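Local coordinates for major pilin backbone protein T-antigen, T13 (Streptococcus pyogenes, PDB 6BBT) that forms the backbone subunit of the pili on the bacterial surface, a T-antigen used in serotyping and built with isopeptide bonds, at residues T7-Y19 / A75-V87. Sequence-based numbering, arbitrary orientation.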
ATOM      1  N   THR A   7     -31.857  -3.609  -1.533  1.00 49.00           N
ATOM      2  CA  THR A   7     -33.123  -2.924  -1.753  1.00 48.32           C
ATOM      3  C   THR A   7     -32.874  -1.447  -1.497  1.00 46.83           C
ATOM      4  O   THR A   7     -32.642  -1.040  -0.364  1.00 48.52           O
ATOM      5  CB  THR A   7     -34.226  -3.464  -0.822  1.00 48.92           C
ATOM      6  OG1 THR A   7     -34.271  -4.893  -0.925  1.00 46.25           O
ATOM      7  CG2 THR A   7     -35.587  -2.892  -1.203  1.00 48.38           C
ATOM      8  N   GLY A   8     -32.899  -0.652  -2.559  1.00 45.48           N
ATOM      9  CA  GLY A   8     -32.526   0.751  -2.468  1.00 44.34           C
ATOM     10  C   GLY A   8     -31.898   1.265  -3.743  1.00 44.47           C
ATOM     11  O   GLY A   8     -32.081   0.687  -4.820  1.00 44.80           O
ATOM     12  N   LYS A   9     -31.158   2.360  -3.596  1.00 43.08           N
ATOM     13  CA  LYS A   9     -30.623   3.122  -4.713  1.00 44.28           C
ATOM     14  C   LYS A   9     -29.099   3.231  -4.721  1.00 40.31           C
ATOM     15  O   LYS A   9     -28.542   3.940  -5.567  1.00 38.15           O
ATOM     16  CB  LYS A   9     -31.214   4.530  -4.679  1.00 47.51           C
ATOM     17  CG  LYS A   9     -32.702   4.554  -4.386  1.00 50.75           C
ATOM     18  CD  LYS A   9     -33.302   5.914  -4.693  1.00 53.77           C
ATOM     19  CE  LYS A   9     -34.821   5.854  -4.677  1.00 55.05           C
ATOM     20  NZ  LYS A   9     -35.351   5.330  -3.386  1.00 53.89           N
ATOM     21  N   THR A  10     -28.432   2.539  -3.797  1.00 39.39           N
ATOM     22  CA  THR A  10     -26.981   2.650  -3.643  1.00 36.85           C
ATOM     23  C   THR A  10     -26.327   1.288  -3.731  1.00 33.27           C
ATOM     24  O   THR A  10     -26.916   0.271  -3.363  1.00 32.90           O
ATOM     25  CB  THR A  10     -26.597   3.272  -2.296  1.00 37.26           C
ATOM     26  OG1 THR A  10     -27.078   2.441  -1.240  1.00 40.15           O
ATOM     27  CG2 THR A  10     -27.182   4.658  -2.163  1.00 37.33           C
ATOM     28  N   LEU A  11     -25.095   1.289  -4.226  1.00 29.54           N
ATOM     29  CA  LEU A  11     -24.291   0.094  -4.297  1.00 28.16           C
ATOM     30  C   LEU A  11     -23.172   0.232  -3.263  1.00 26.38           C
ATOM     31  O   LEU A  11     -22.309   1.070  -3.429  1.00 24.69           O
ATOM     32  CB  LEU A  11     -23.707  -0.021  -5.688  1.00 28.52           C
ATOM     33  CG  LEU A  11     -22.676  -1.112  -5.936  1.00 28.06           C
ATOM     34  CD1 LEU A  11     -23.302  -2.488  -5.782  1.00 28.84           C
ATOM     35  CD2 LEU A  11     -22.098  -0.908  -7.322  1.00 28.60           C
ATOM     36  N   PRO A  12     -23.192  -0.575  -2.194  1.00 26.65           N
ATOM     37  CA  PRO A  12     -22.039  -0.563  -1.273  1.00 25.76           C
ATOM     38  C   PRO A  12     -20.774  -1.184  -1.874  1.00 24.32           C
ATOM     39  O   PRO A  12     -20.859  -2.111  -2.678  1.00 24.04           O
ATOM     40  CB  PRO A  12     -22.529  -1.369  -0.063  1.00 27.10           C
ATOM     41  CG  PRO A  12     -23.744  -2.092  -0.509  1.00 27.90           C
ATOM     42  CD  PRO A  12     -24.335  -1.329  -1.651  1.00 27.38           C
ATOM     43  N   ILE A  13     -19.620  -0.639  -1.494  1.00 22.65           N
ATOM     44  CA  ILE A  13     -18.308  -1.181  -1.831  1.00 22.34           C
ATOM     45  C   ILE A  13     -17.538  -1.389  -0.519  1.00 21.90           C
ATOM     46  O   ILE A  13     -17.528  -0.502   0.350  1.00 21.00           O
ATOM     47  CB  ILE A  13     -17.465  -0.220  -2.713  1.00 22.54           C
ATOM     48  CG1 ILE A  13     -18.233   0.279  -3.949  1.00 23.04           C
ATOM     49  CG2 ILE A  13     -16.150  -0.885  -3.121  1.00 23.06           C
ATOM     50  CD1 ILE A  13     -18.618  -0.800  -4.952  1.00 23.63           C
ATOM     51  N   THR A  14     -16.909  -2.549  -0.372  1.00 20.51           N
ATOM     52  CA  THR A  14     -16.027  -2.812   0.755  1.00 20.68           C
ATOM     53  C   THR A  14     -14.616  -2.960   0.230  1.00 19.54           C
ATOM     54  O   THR A  14     -14.387  -3.588  -0.791  1.00 19.34           O
ATOM     55  CB  THR A  14     -16.445  -4.082   1.517  1.00 22.15           C
ATOM     56  OG1 THR A  14     -17.693  -3.840   2.160  1.00 23.50           O
ATOM     57  CG2 THR A  14     -15.409  -4.459   2.628  1.00 24.22           C
ATOM     58  N   LYS A  15     -13.674  -2.356   0.935  1.00 18.56           N
ATOM     59  CA  LYS A  15     -12.271  -2.534   0.659  1.00 18.07           C
ATOM     60  C   LYS A  15     -11.653  -3.164   1.882  1.00 17.89           C
ATOM     61  O   LYS A  15     -11.819  -2.645   2.975  1.00 18.47           O
ATOM     62  CB  LYS A  15     -11.613  -1.186   0.400  1.00 17.39           C
ATOM     63  CG  LYS A  15     -10.110  -1.244   0.213  1.00 16.98           C
ATOM     64  CD  LYS A  15      -9.693  -2.090  -0.977  1.00 16.70           C
ATOM     65  CE  LYS A  15      -8.181  -2.143  -1.120  1.00 16.25           C
ATOM     66  NZ  LYS A  15      -7.720  -2.867  -2.332  1.00 15.37           N
ATOM     67  N   SER A  16     -10.942  -4.261   1.691  1.00 18.40           N
ATOM     68  CA  SER A  16     -10.156  -4.875   2.756  1.00 19.49           C
ATOM     69  C   SER A  16      -8.695  -4.818   2.368  1.00 18.38           C
ATOM     70  O   SER A  16      -8.324  -5.228   1.269  1.00 17.13           O
ATOM     71  CB  SER A  16     -10.571  -6.323   2.985  1.00 21.12           C
ATOM     72  OG  SER A  16     -11.929  -6.369   3.387  1.00 25.00           O
ATOM     73  N   MET A  17      -7.875  -4.266   3.257  1.00 17.64           N
ATOM     74  CA  MET A  17      -6.432  -4.334   3.109  1.00 18.60           C
ATOM     75  C   MET A  17      -5.966  -5.497   3.980  1.00 18.99           C
ATOM     76  O   MET A  17      -6.327  -5.557   5.152  1.00 20.28           O
ATOM     77  CB  MET A  17      -5.766  -3.041   3.585  1.00 19.69           C
ATOM     78  CG  MET A  17      -4.254  -3.037   3.427  1.00 19.05           C
ATOM     79  SD  MET A  17      -3.787  -2.856   1.702  1.00 19.06           S
ATOM     80  CE  MET A  17      -3.374  -1.101   1.627  1.00 20.53           C
ATOM     81  N   ILE A  18      -5.188  -6.406   3.407  1.00 17.88           N
ATOM     82  CA  ILE A  18      -4.600  -7.507   4.161  1.00 18.91           C
ATOM     83  C   ILE A  18      -3.597  -6.856   5.127  1.00 18.77           C
ATOM     84  O   ILE A  18      -2.663  -6.174   4.694  1.00 18.73           O
ATOM     85  CB  ILE A  18      -3.888  -8.530   3.254  1.00 19.64           C
ATOM     86  CG1 ILE A  18      -4.880  -9.189   2.267  1.00 20.69           C
ATOM     87  CG2 ILE A  18      -3.136  -9.592   4.073  1.00 19.85           C
ATOM     88  CD1 ILE A  18      -6.085  -9.852   2.914  1.00 22.16           C
ATOM     89  N   TYR A  19      -3.855  -7.020   6.422  1.00 17.48           N
ATOM     90  CA  TYR A  19      -3.054  -6.396   7.461  1.00 17.50           C
ATOM     91  C   TYR A  19      -3.159  -7.202   8.753  1.00 16.97           C
ATOM     92  O   TYR A  19      -4.222  -7.260   9.359  1.00 16.29           O
ATOM     93  CB  TYR A  19      -3.549  -4.982   7.713  1.00 16.66           C
ATOM     94  CG  TYR A  19      -2.657  -4.165   8.609  1.00 16.52           C
ATOM     95  CD1 TYR A  19      -1.598  -3.392   8.086  1.00 16.26           C
ATOM     96  CD2 TYR A  19      -2.857  -4.157   9.987  1.00 15.91           C
ATOM     97  CE1 TYR A  19      -0.771  -2.647   8.941  1.00 16.40           C
ATOM     98  CE2 TYR A  19      -2.050  -3.410  10.820  1.00 16.41           C
ATOM     99  CZ  TYR A  19      -1.017  -2.656  10.311  1.00 15.89           C
ATOM    100  OH  TYR A  19      -0.242  -1.945  11.207  1.00 16.15           O
ATOM    101  N   ALA A  75      -8.672  -0.967  11.598  1.00 28.57           N
ATOM    102  CA  ALA A  75      -9.123  -0.006  10.597  1.00 26.17           C
ATOM    103  C   ALA A  75      -8.751  -0.446   9.176  1.00 24.49           C
ATOM    104  O   ALA A  75      -8.668   0.368   8.258  1.00 24.03           O
ATOM    105  CB  ALA A  75      -8.559   1.368  10.912  1.00 26.43           C
ATOM    106  N   LYS A  76      -8.532  -1.738   8.999  1.00 22.89           N
ATOM    107  CA  LYS A  76      -8.046  -2.250   7.718  1.00 22.89           C
ATOM    108  C   LYS A  76      -9.152  -2.362   6.671  1.00 20.81           C
ATOM    109  O   LYS A  76      -8.848  -2.447   5.504  1.00 19.02           O
ATOM    110  CB  LYS A  76      -7.319  -3.584   7.878  1.00 22.79           C
ATOM    111  CG  LYS A  76      -8.161  -4.727   8.399  1.00 24.55           C
ATOM    112  CD  LYS A  76      -7.294  -5.941   8.656  1.00 25.96           C
ATOM    113  CE  LYS A  76      -8.124  -7.120   9.137  1.00 28.25           C
ATOM    114  NZ  LYS A  76      -7.226  -8.293   9.376  1.00 29.87           N
ATOM    115  N   ASN A  77     -10.415  -2.391   7.097  1.00 20.74           N
ATOM    116  CA  ASN A  77     -11.543  -2.484   6.177  1.00 21.93           C
ATOM    117  C   ASN A  77     -12.240  -1.147   6.091  1.00 22.00           C
ATOM    118  O   ASN A  77     -12.482  -0.525   7.116  1.00 23.15           O
ATOM    119  CB  ASN A  77     -12.520  -3.569   6.630  1.00 22.24           C
ATOM    120  CG  ASN A  77     -11.865  -4.930   6.713  1.00 23.85           C
ATOM    121  OD1 ASN A  77     -11.094  -5.313   5.842  1.00 25.17           O
ATOM    122  ND2 ASN A  77     -12.131  -5.655   7.789  1.00 25.36           N
ATOM    123  N   LYS A  78     -12.522  -0.694   4.869  1.00 20.42           N
ATOM    124  CA  LYS A  78     -13.171   0.583   4.632  1.00 20.65           C
ATOM    125  C   LYS A  78     -14.390   0.342   3.746  1.00 20.28           C
ATOM    126  O   LYS A  78     -14.472  -0.677   3.063  1.00 18.90           O
ATOM    127  CB  LYS A  78     -12.274   1.545   3.876  1.00 21.35           C
ATOM    128  CG  LYS A  78     -10.903   1.775   4.427  1.00 22.66           C
ATOM    129  CD  LYS A  78     -10.908   2.708   5.591  1.00 22.80           C
ATOM    130  CE  LYS A  78      -9.493   2.807   6.103  1.00 23.81           C
ATOM    131  NZ  LYS A  78      -9.343   3.846   7.129  1.00 24.31           N
ATOM    132  N   THR A  79     -15.310   1.294   3.743  1.00 20.61           N
ATOM    133  CA  THR A  79     -16.498   1.214   2.893  1.00 22.51           C
ATOM    134  C   THR A  79     -16.737   2.499   2.141  1.00 22.24           C
ATOM    135  O   THR A  79     -16.415   3.583   2.614  1.00 23.23           O
ATOM    136  CB  THR A  79     -17.755   0.869   3.713  1.00 24.27           C
ATOM    137  OG1 THR A  79     -18.051   1.954   4.599  1.00 28.25           O
ATOM    138  CG2 THR A  79     -17.541  -0.394   4.520  1.00 24.22           C
ATOM    139  N   SER A  80     -17.280   2.368   0.941  1.00 22.19           N
ATOM    140  CA  SER A  80     -17.778   3.502   0.186  1.00 22.70           C
ATOM    141  C   SER A  80     -19.041   3.047  -0.539  1.00 24.01           C
ATOM    142  O   SER A  80     -19.583   1.960  -0.257  1.00 24.48           O
ATOM    143  CB  SER A  80     -16.712   3.991  -0.808  1.00 22.10           C
ATOM    144  OG  SER A  80     -17.089   5.245  -1.353  1.00 21.47           O
ATOM    145  N   ASN A  81     -19.527   3.857  -1.466  1.00 26.39           N
ATOM    146  CA  ASN A  81     -20.661   3.433  -2.282  1.00 28.18           C
ATOM    147  C   ASN A  81     -20.742   4.194  -3.587  1.00 26.59           C
ATOM    148  O   ASN A  81     -20.061   5.189  -3.782  1.00 25.84           O
ATOM    149  CB  ASN A  81     -21.974   3.567  -1.489  1.00 30.19           C
ATOM    150  CG  ASN A  81     -22.324   5.003  -1.183  1.00 33.25           C
ATOM    151  OD1 ASN A  81     -22.863   5.715  -2.026  1.00 35.47           O
ATOM    152  ND2 ASN A  81     -22.014   5.440   0.025  1.00 38.20           N
ATOM    153  N   PHE A  82     -21.564   3.684  -4.492  1.00 25.69           N
ATOM    154  CA  PHE A  82     -22.025   4.452  -5.632  1.00 24.73           C
ATOM    155  C   PHE A  82     -23.492   4.739  -5.407  1.00 26.78           C
ATOM    156  O   PHE A  82     -24.218   3.922  -4.837  1.00 27.16           O
ATOM    157  CB  PHE A  82     -21.847   3.663  -6.905  1.00 23.87           C
ATOM    158  CG  PHE A  82     -20.427   3.461  -7.291  1.00 23.20           C
ATOM    159  CD1 PHE A  82     -19.720   4.474  -7.929  1.00 23.13           C
ATOM    160  CD2 PHE A  82     -19.803   2.248  -7.055  1.00 22.88           C
ATOM    161  CE1 PHE A  82     -18.412   4.273  -8.321  1.00 23.13           C
ATOM    162  CE2 PHE A  82     -18.498   2.039  -7.443  1.00 23.26           C
ATOM    163  CZ  PHE A  82     -17.801   3.053  -8.077  1.00 23.39           C
ATOM    164  N   ASN A  83     -23.928   5.903  -5.862  1.00 29.91           N
ATOM    165  CA  ASN A  83     -25.281   6.328  -5.629  1.00 31.14           C
ATOM    166  C   ASN A  83     -26.019   6.503  -6.948  1.00 32.03           C
ATOM    167  O   ASN A  83     -25.663   7.368  -7.750  1.00 32.04           O
ATOM    168  CB  ASN A  83     -25.269   7.615  -4.835  1.00 33.04           C
ATOM    169  CG  ASN A  83     -26.652   8.061  -4.445  1.00 34.92           C
ATOM    170  OD1 ASN A  83     -27.611   7.287  -4.508  1.00 34.68           O
ATOM    171  ND2 ASN A  83     -26.769   9.320  -4.058  1.00 37.94           N
ATOM    172  N   PHE A  84     -27.038   5.668  -7.158  1.00 32.97           N
ATOM    173  CA  PHE A  84     -27.863   5.726  -8.365  1.00 35.12           C
ATOM    174  C   PHE A  84     -29.088   6.644  -8.235  1.00 39.34           C
ATOM    175  O   PHE A  84     -29.708   6.971  -9.252  1.00 40.98           O
ATOM    176  CB  PHE A  84     -28.286   4.316  -8.791  1.00 33.29           C
ATOM    177  CG  PHE A  84     -27.128   3.433  -9.148  1.00 31.88           C
ATOM    178  CD1 PHE A  84     -26.472   3.595 -10.360  1.00 30.25           C
ATOM    179  CD2 PHE A  84     -26.679   2.458  -8.264  1.00 31.79           C
ATOM    180  CE1 PHE A  84     -25.390   2.798 -10.693  1.00 30.21           C
ATOM    181  CE2 PHE A  84     -25.604   1.657  -8.592  1.00 31.32           C
ATOM    182  CZ  PHE A  84     -24.955   1.827  -9.804  1.00 30.72           C
ATOM    183  N   GLU A  85     -29.424   7.056  -7.006  1.00 43.74           N
ATOM    184  CA  GLU A  85     -30.470   8.065  -6.747  1.00 48.99           C
ATOM    185  C   GLU A  85     -30.370   9.289  -7.650  1.00 47.71           C
ATOM    186  O   GLU A  85     -31.394   9.833  -8.056  1.00 50.13           O
ATOM    187  CB  GLU A  85     -30.405   8.530  -5.280  1.00 54.73           C
ATOM    188  CG  GLU A  85     -31.330   9.674  -4.861  1.00 59.94           C
ATOM    189  CD  GLU A  85     -32.784   9.259  -4.774  1.00 65.99           C
ATOM    190  OE1 GLU A  85     -33.366   9.357  -3.671  1.00 73.61           O
ATOM    191  OE2 GLU A  85     -33.355   8.822  -5.798  1.00 70.54           O
ATOM    192  N   THR A  86     -29.142   9.714  -7.948  1.00 43.95           N
ATOM    193  CA  THR A  86     -28.884  10.948  -8.689  1.00 41.79           C
ATOM    194  C   THR A  86     -29.004  10.831 -10.215  1.00 41.23           C
ATOM    195  O   THR A  86     -28.843  11.823 -10.912  1.00 41.06           O
ATOM    196  CB  THR A  86     -27.471  11.499  -8.348  1.00 41.95           C
ATOM    197  OG1 THR A  86     -26.463  10.604  -8.830  1.00 40.28           O
ATOM    198  CG2 THR A  86     -27.301  11.692  -6.832  1.00 40.34           C
ATOM    199  N   VAL A  87     -29.282   9.639 -10.738  1.00 41.22           N
ATOM    200  CA  VAL A  87     -29.233   9.398 -12.174  1.00 42.48           C
ATOM    201  C   VAL A  87     -30.611   9.609 -12.826  1.00 45.11           C
ATOM    202  O   VAL A  87     -31.634   9.232 -12.246  1.00 44.63           O
ATOM    203  CB  VAL A  87     -28.739   7.960 -12.453  1.00 43.85           C
ATOM    204  CG1 VAL A  87     -28.631   7.680 -13.957  1.00 43.46           C
ATOM    205  CG2 VAL A  87     -27.393   7.728 -11.761  1.00 43.69           C
TER
HETATM  206  O   HOH W   1      -5.948  -9.280   6.891  1.00 20.46           O
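Ile13 and Leu11 pack against the ring of Phe82 on the inner face of an antiparallel pair, strands 10-17 and 77-83. Ile13 reaches the ring at its edge, CD1 lying 3.8 Å from CE2 of Phe82, while the Leu11 side chain lies beside that of Phe82, pointing the same way, with CD2 against CD2 of the ring. Next along, the CB of Leu11 meets the edge of the Phe84 ring at CE2. Ile35 of strand 29-37 covers both rings from the facing sheet, so this is core of the Spy0128-like domain sandwich.

The same face carries Lys15. Its CG lies opposite the backbone N (chi1 175°) and the chain turns once, about CB-CG, then runs straight to NZ, which is covalently linked to CG of Asn152; Glu101 accepts a hydrogen bond from that nitrogen and Phe31 lies beside the Lys15 chain.

Between the strands a ladder of backbone bonds runs from Phe84 N to Lys9 O at one end to Met17 N to Lys76 O at the other. The straightest joins Lys15 N to Lys78 O (2.8 Å, 179°).

On the outer face OG of Ser16 donates to OD1 of Asn77 over 2.8 Å, approaching from above the amide plane. At one end the extended Lys76 chain passes CB of Tyr19 and brings NZ within 3.2 Å of Tyr19 O; a water ties that NZ to Tyr19 N, and Glu73 forms a salt bridge with it. At the other end Glu85 OE2 lies 3.1 Å from CD of Lys9, but the charges stay beyond salt-bridge range, and OD1 of Asn83 closes an Asx turn onto Glu85 N.

Strand 10-17 is thus held by the ladder to 77-83 on one side, and to its parallel neighbour 148-166 by backbone hydrogen bonds and the isopeptide, a cross-link that would be expected to resist unfolding when a pilus is pulled.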